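Local coordinates for light harvesting complex 1 Protein W (Rhodopseudomonas palustris, PDB 6Z5S), which is a membrane protein of the light-harvesting 1 complex that touches bacteriochlorophyll a and spirilloxanthin and probably helps organise its antenna, at residues L4-T15 with V73-V84. Sequence-based numbering, arbitrary orientation.
Sequences LLVLTAIAFVAT and VAALPAFGTLFV. With BCL (bacteriochlorophyll a), chain B.
With its CG turned back beside the backbone N (chi1 -76°), Phe12 sends its ring into helix 73-84; Leu5, with CG anti to the backbone N (chi1 -175°), brings CD1 to the same helix nearer its start. The Phe12 ring is a knob in a hole made by Pro77, Gly80, Thr81 and Val84. Val84 CB lies at the edge of the ring, in its plane, and Val84 CG1 comes within 3.6 Å of Phe12 CD1. Over one face, set toward the rim, is Thr81 OG1. Gly80 has no side chain, and its backbone lines the hole, Gly80 O 3.6 Å from Phe12 CE1.

Leu5 CD1 reaches Pro77 CD at 3.7 Å, the two side chains meeting at about a right angle. Proline has no amide hydrogen to give the preceding turn, and helix 73-84 is kinked here; its compact ring offers Leu5 and Thr8 an apolar surface. Thr15 lays its methyl beside Val84 CG1, 3.8 Å from Thr15 CG2. In the non-helical turn before helix 10-15, Thr8 OG1 gives its proton to Leu4 O at 2.8 Å, the donor above the carbonyl plane. Threonine suits a membrane helix because its hydroxyl can turn to a carbonyl of the preceding turn, as Thr15 and Thr81 appear to do toward Ala11 O and Pro77 O, at distances too short to be trusted in detail.

Helices 10-15 and 73-84 run in roughly the same direction, their axes 23° apart, and the small Ala11 also touches Thr48 of helix 37-57. From the other side of helix 73-84, Ala75, Ala78, Phe79 and Leu82 meet bacteriochlorophyll a, Leu82 CD2 lying 3.8 Å from the pigment's CMB. Van der Waals packing thus joins the N-terminal segment to the pigment-facing helix, the threonine hydroxyls probably turned to carbonyls of their own segments.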
# COMPACT_ATOMS: atom_id res chain seq x y z
N LEU A 4 -52.67 17.09 12.01
CA LEU A 4 -52.43 17.84 10.79
C LEU A 4 -51.36 17.23 9.90
O LEU A 4 -51.48 17.30 8.67
CB LEU A 4 -52.03 19.28 11.11
CG LEU A 4 -52.95 20.11 12.00
CD1 LEU A 4 -52.61 19.90 13.47
CD2 LEU A 4 -52.84 21.57 11.64
N LEU A 5 -50.32 16.64 10.50
CA LEU A 5 -49.16 16.23 9.73
C LEU A 5 -49.54 15.26 8.62
O LEU A 5 -49.40 15.57 7.43
CB LEU A 5 -48.11 15.61 10.65
CG LEU A 5 -46.80 15.27 9.95
CD1 LEU A 5 -46.22 16.52 9.32
CD2 LEU A 5 -45.82 14.66 10.93
N VAL A 6 -50.03 14.08 8.99
CA VAL A 6 -50.47 13.13 7.97
C VAL A 6 -51.68 13.66 7.21
O VAL A 6 -51.93 13.24 6.08
CB VAL A 6 -50.77 11.76 8.59
CG1 VAL A 6 -52.08 11.79 9.36
CG2 VAL A 6 -50.81 10.68 7.52
N LEU A 7 -52.42 14.60 7.81
CA LEU A 7 -53.53 15.21 7.09
C LEU A 7 -53.05 16.11 5.98
O LEU A 7 -53.70 16.20 4.93
CB LEU A 7 -54.41 15.99 8.06
CG LEU A 7 -55.71 16.58 7.52
CD1 LEU A 7 -56.72 16.58 8.63
CD2 LEU A 7 -55.51 17.99 7.00
N THR A 8 -51.91 16.78 6.16
CA THR A 8 -51.43 17.70 5.14
C THR A 8 -50.83 16.89 4.00
O THR A 8 -49.63 16.95 3.72
CB THR A 8 -50.42 18.69 5.74
OG1 THR A 8 -51.05 19.40 6.82
CG2 THR A 8 -50.03 19.73 4.71
N ALA A 9 -51.67 16.06 3.38
CA ALA A 9 -51.43 15.53 2.06
C ALA A 9 -52.13 16.35 1.00
O ALA A 9 -52.02 16.04 -0.19
CB ALA A 9 -51.90 14.07 1.97
N ILE A 10 -52.87 17.39 1.41
CA ILE A 10 -53.29 18.43 0.48
C ILE A 10 -52.09 18.95 -0.29
O ILE A 10 -52.16 19.21 -1.49
CB ILE A 10 -53.99 19.57 1.24
CG1 ILE A 10 -55.24 19.06 1.96
CG2 ILE A 10 -54.35 20.70 0.30
CD1 ILE A 10 -55.01 18.71 3.40
N ALA A 11 -50.95 19.09 0.40
CA ALA A 11 -49.74 19.55 -0.25
C ALA A 11 -49.33 18.63 -1.38
O ALA A 11 -49.06 19.08 -2.50
CB ALA A 11 -48.61 19.66 0.78
N PHE A 12 -49.28 17.32 -1.12
CA PHE A 12 -48.80 16.39 -2.13
C PHE A 12 -49.73 16.33 -3.33
O PHE A 12 -49.27 16.35 -4.48
CB PHE A 12 -48.62 15.00 -1.52
CG PHE A 12 -47.39 14.88 -0.66
CD1 PHE A 12 -46.14 14.75 -1.24
CD2 PHE A 12 -47.49 14.92 0.71
CE1 PHE A 12 -45.02 14.64 -0.46
CE2 PHE A 12 -46.37 14.81 1.50
CZ PHE A 12 -45.13 14.67 0.91
N VAL A 13 -51.05 16.28 -3.10
CA VAL A 13 -51.97 16.17 -4.22
C VAL A 13 -52.02 17.47 -5.01
O VAL A 13 -52.08 17.46 -6.24
CB VAL A 13 -53.37 15.74 -3.74
CG1 VAL A 13 -53.31 14.35 -3.15
CG2 VAL A 13 -53.91 16.72 -2.72
N ALA A 14 -51.98 18.61 -4.32
CA ALA A 14 -51.98 19.89 -5.03
C ALA A 14 -50.70 20.08 -5.83
O ALA A 14 -50.71 20.64 -6.93
CB ALA A 14 -52.19 21.03 -4.05
N THR A 15 -49.57 19.59 -5.29
CA THR A 15 -48.32 19.65 -6.03
C THR A 15 -48.38 18.75 -7.25
O THR A 15 -47.91 19.13 -8.33
CB THR A 15 -47.17 19.24 -5.13
OG1 THR A 15 -47.28 19.95 -3.89
CG2 THR A 15 -45.84 19.55 -5.78
N VAL A 73 -44.71 22.08 12.10
CA VAL A 73 -45.55 20.99 11.61
C VAL A 73 -45.43 20.85 10.10
O VAL A 73 -45.23 19.74 9.58
CB VAL A 73 -47.01 21.23 12.03
CG1 VAL A 73 -47.95 20.37 11.20
CG2 VAL A 73 -47.18 20.94 13.51
N ALA A 74 -45.53 21.95 9.37
CA ALA A 74 -45.57 21.93 7.92
C ALA A 74 -44.20 21.83 7.28
O ALA A 74 -44.12 21.81 6.05
CB ALA A 74 -46.27 23.19 7.41
N ALA A 75 -43.12 21.80 8.06
CA ALA A 75 -41.79 21.66 7.49
C ALA A 75 -41.69 20.41 6.62
O ALA A 75 -41.38 20.48 5.43
CB ALA A 75 -40.74 21.63 8.59
N LEU A 76 -41.94 19.24 7.21
CA LEU A 76 -41.68 17.99 6.52
C LEU A 76 -42.53 17.80 5.27
O LEU A 76 -42.01 17.32 4.25
CB LEU A 76 -41.86 16.81 7.48
CG LEU A 76 -41.39 15.44 6.99
CD1 LEU A 76 -40.87 14.65 8.16
CD2 LEU A 76 -42.52 14.67 6.30
N PRO A 77 -43.83 18.13 5.28
CA PRO A 77 -44.57 18.12 4.01
C PRO A 77 -43.94 19.01 2.96
O PRO A 77 -43.91 18.64 1.79
CB PRO A 77 -45.96 18.61 4.42
CG PRO A 77 -46.09 18.18 5.81
CD PRO A 77 -44.74 18.32 6.43
N ALA A 78 -43.42 20.18 3.36
CA ALA A 78 -42.73 21.04 2.40
C ALA A 78 -41.52 20.34 1.80
O ALA A 78 -41.28 20.41 0.59
CB ALA A 78 -42.32 22.35 3.06
N PHE A 79 -40.75 19.65 2.64
CA PHE A 79 -39.54 19.00 2.16
C PHE A 79 -39.87 17.83 1.24
O PHE A 79 -39.21 17.65 0.20
CB PHE A 79 -38.69 18.53 3.34
CG PHE A 79 -37.36 17.99 2.93
CD1 PHE A 79 -36.55 18.70 2.08
CD2 PHE A 79 -36.93 16.77 3.41
CE1 PHE A 79 -35.32 18.21 1.71
CE2 PHE A 79 -35.70 16.27 3.04
CZ PHE A 79 -34.90 16.99 2.19
N GLY A 80 -40.86 17.03 1.59
CA GLY A 80 -41.28 15.96 0.70
C GLY A 80 -41.91 16.48 -0.57
O GLY A 80 -41.83 15.83 -1.62
N THR A 81 -42.52 17.65 -0.51
CA THR A 81 -43.10 18.26 -1.69
C THR A 81 -42.01 18.73 -2.64
O THR A 81 -42.14 18.63 -3.87
CB THR A 81 -43.99 19.41 -1.28
OG1 THR A 81 -44.99 18.94 -0.38
CG2 THR A 81 -44.65 19.96 -2.47
N LEU A 82 -40.92 19.27 -2.08
CA LEU A 82 -39.76 19.65 -2.87
C LEU A 82 -39.28 18.52 -3.76
O LEU A 82 -38.65 18.76 -4.79
CB LEU A 82 -38.63 20.10 -1.94
CG LEU A 82 -37.68 21.18 -2.44
CD1 LEU A 82 -38.43 22.45 -2.74
CD2 LEU A 82 -36.60 21.43 -1.41
N PHE A 83 -39.57 17.27 -3.38
CA PHE A 83 -39.24 16.10 -4.17
C PHE A 83 -40.39 15.60 -5.02
O PHE A 83 -40.17 15.17 -6.16
CB PHE A 83 -38.77 14.96 -3.26
CG PHE A 83 -37.34 15.07 -2.84
CD1 PHE A 83 -36.33 14.54 -3.63
CD2 PHE A 83 -36.99 15.69 -1.65
CE1 PHE A 83 -35.01 14.63 -3.25
CE2 PHE A 83 -35.67 15.79 -1.26
CZ PHE A 83 -34.68 15.26 -2.06
N VAL A 84 -41.62 15.65 -4.51
CA VAL A 84 -42.75 15.11 -5.25
C VAL A 84 -43.11 15.99 -6.44
O VAL A 84 -43.75 15.51 -7.39
CB VAL A 84 -43.99 14.92 -4.35
CG1 VAL A 84 -44.74 16.23 -4.18
CG2 VAL A 84 -44.90 13.86 -4.92
MG BCL B . -38.38 28.75 2.39
CHA BCL B . -37.55 30.76 -0.24
CHB BCL B . -38.16 26.08 0.35
CHC BCL B . -38.87 26.76 5.07
CHD BCL B . -37.98 31.46 4.57
NA BCL B . -38.13 28.47 0.42
C1A BCL B . -37.85 29.34 -0.48
C2A BCL B . -37.83 28.79 -1.86
C3A BCL B . -38.37 27.41 -1.67
C4A BCL B . -38.23 27.29 -0.19
CMA BCL B . -39.83 27.32 -2.06
CAA BCL B . -36.41 28.68 -2.38
CBA BCL B . -36.28 29.30 -3.76
CGA BCL B . -35.26 28.53 -4.55
O1A BCL B . -34.87 27.44 -4.17
O2A BCL B . -34.71 29.06 -5.78
NB BCL B . -38.47 26.72 2.68
C1B BCL B . -38.40 25.76 1.75
C2B BCL B . -38.52 24.36 2.22
C3B BCL B . -38.73 24.58 3.66
C4B BCL B . -38.70 26.05 3.81
CMB BCL B . -38.45 23.11 1.39
CAB BCL B . -38.95 23.59 4.75
OBB BCL B . -39.59 23.92 5.73
CBB BCL B . -38.34 22.23 4.64
NC BCL B . -38.44 29.01 4.37
C1C BCL B . -38.63 28.04 5.28
C2C BCL B . -38.56 28.51 6.69
C3C BCL B . -38.40 29.99 6.50
C4C BCL B . -38.28 30.10 5.03
CMC BCL B . -39.87 28.21 7.39
CAC BCL B . -37.12 30.53 7.10
CBC BCL B . -37.20 30.63 8.61
ND BCL B . -37.84 30.71 2.32
C1D BCL B . -37.73 31.74 3.17
C2D BCL B . -37.34 33.02 2.51
C3D BCL B . -37.28 32.56 1.12
C4D BCL B . -37.59 31.27 1.11
CMD BCL B . -37.04 34.44 2.89
CAD BCL B . -37.00 33.01 -0.25
OBD BCL B . -36.66 34.19 -0.61
CBD BCL B . -37.15 31.86 -1.17
CGD BCL B . -38.18 32.20 -2.20
O1D BCL B . -39.29 32.57 -1.88
O2D BCL B . -37.83 32.13 -3.60
CED BCL B . -38.72 32.67 -4.57
C1 BCL B . -34.38 28.15 -6.82
C2 BCL B . -35.13 28.57 -8.05
C3 BCL B . -35.04 27.89 -9.20
C4 BCL B . -35.83 28.39 -10.38
C5 BCL B . -34.20 26.65 -9.31
C6 BCL B . -34.99 25.42 -8.88
C7 BCL B . -34.12 24.18 -8.71
C8 BCL B . -33.46 23.75 -10.01
C9 BCL B . -34.23 22.62 -10.68
C10 BCL B . -32.00 23.38 -9.75
C11 BCL B . -31.63 21.95 -10.15
C12 BCL B . -31.28 21.11 -8.93
C13 BCL B . -29.77 20.88 -8.83
C14 BCL B . -29.40 19.49 -9.34
C15 BCL B . -29.31 21.07 -7.39
C16 BCL B . -27.85 21.51 -7.33
C17 BCL B . -27.42 21.83 -5.90
C18 BCL B . -25.90 21.79 -5.78
C19 BCL B . -25.47 21.44 -4.36
C20 BCL B . -25.25 23.10 -6.22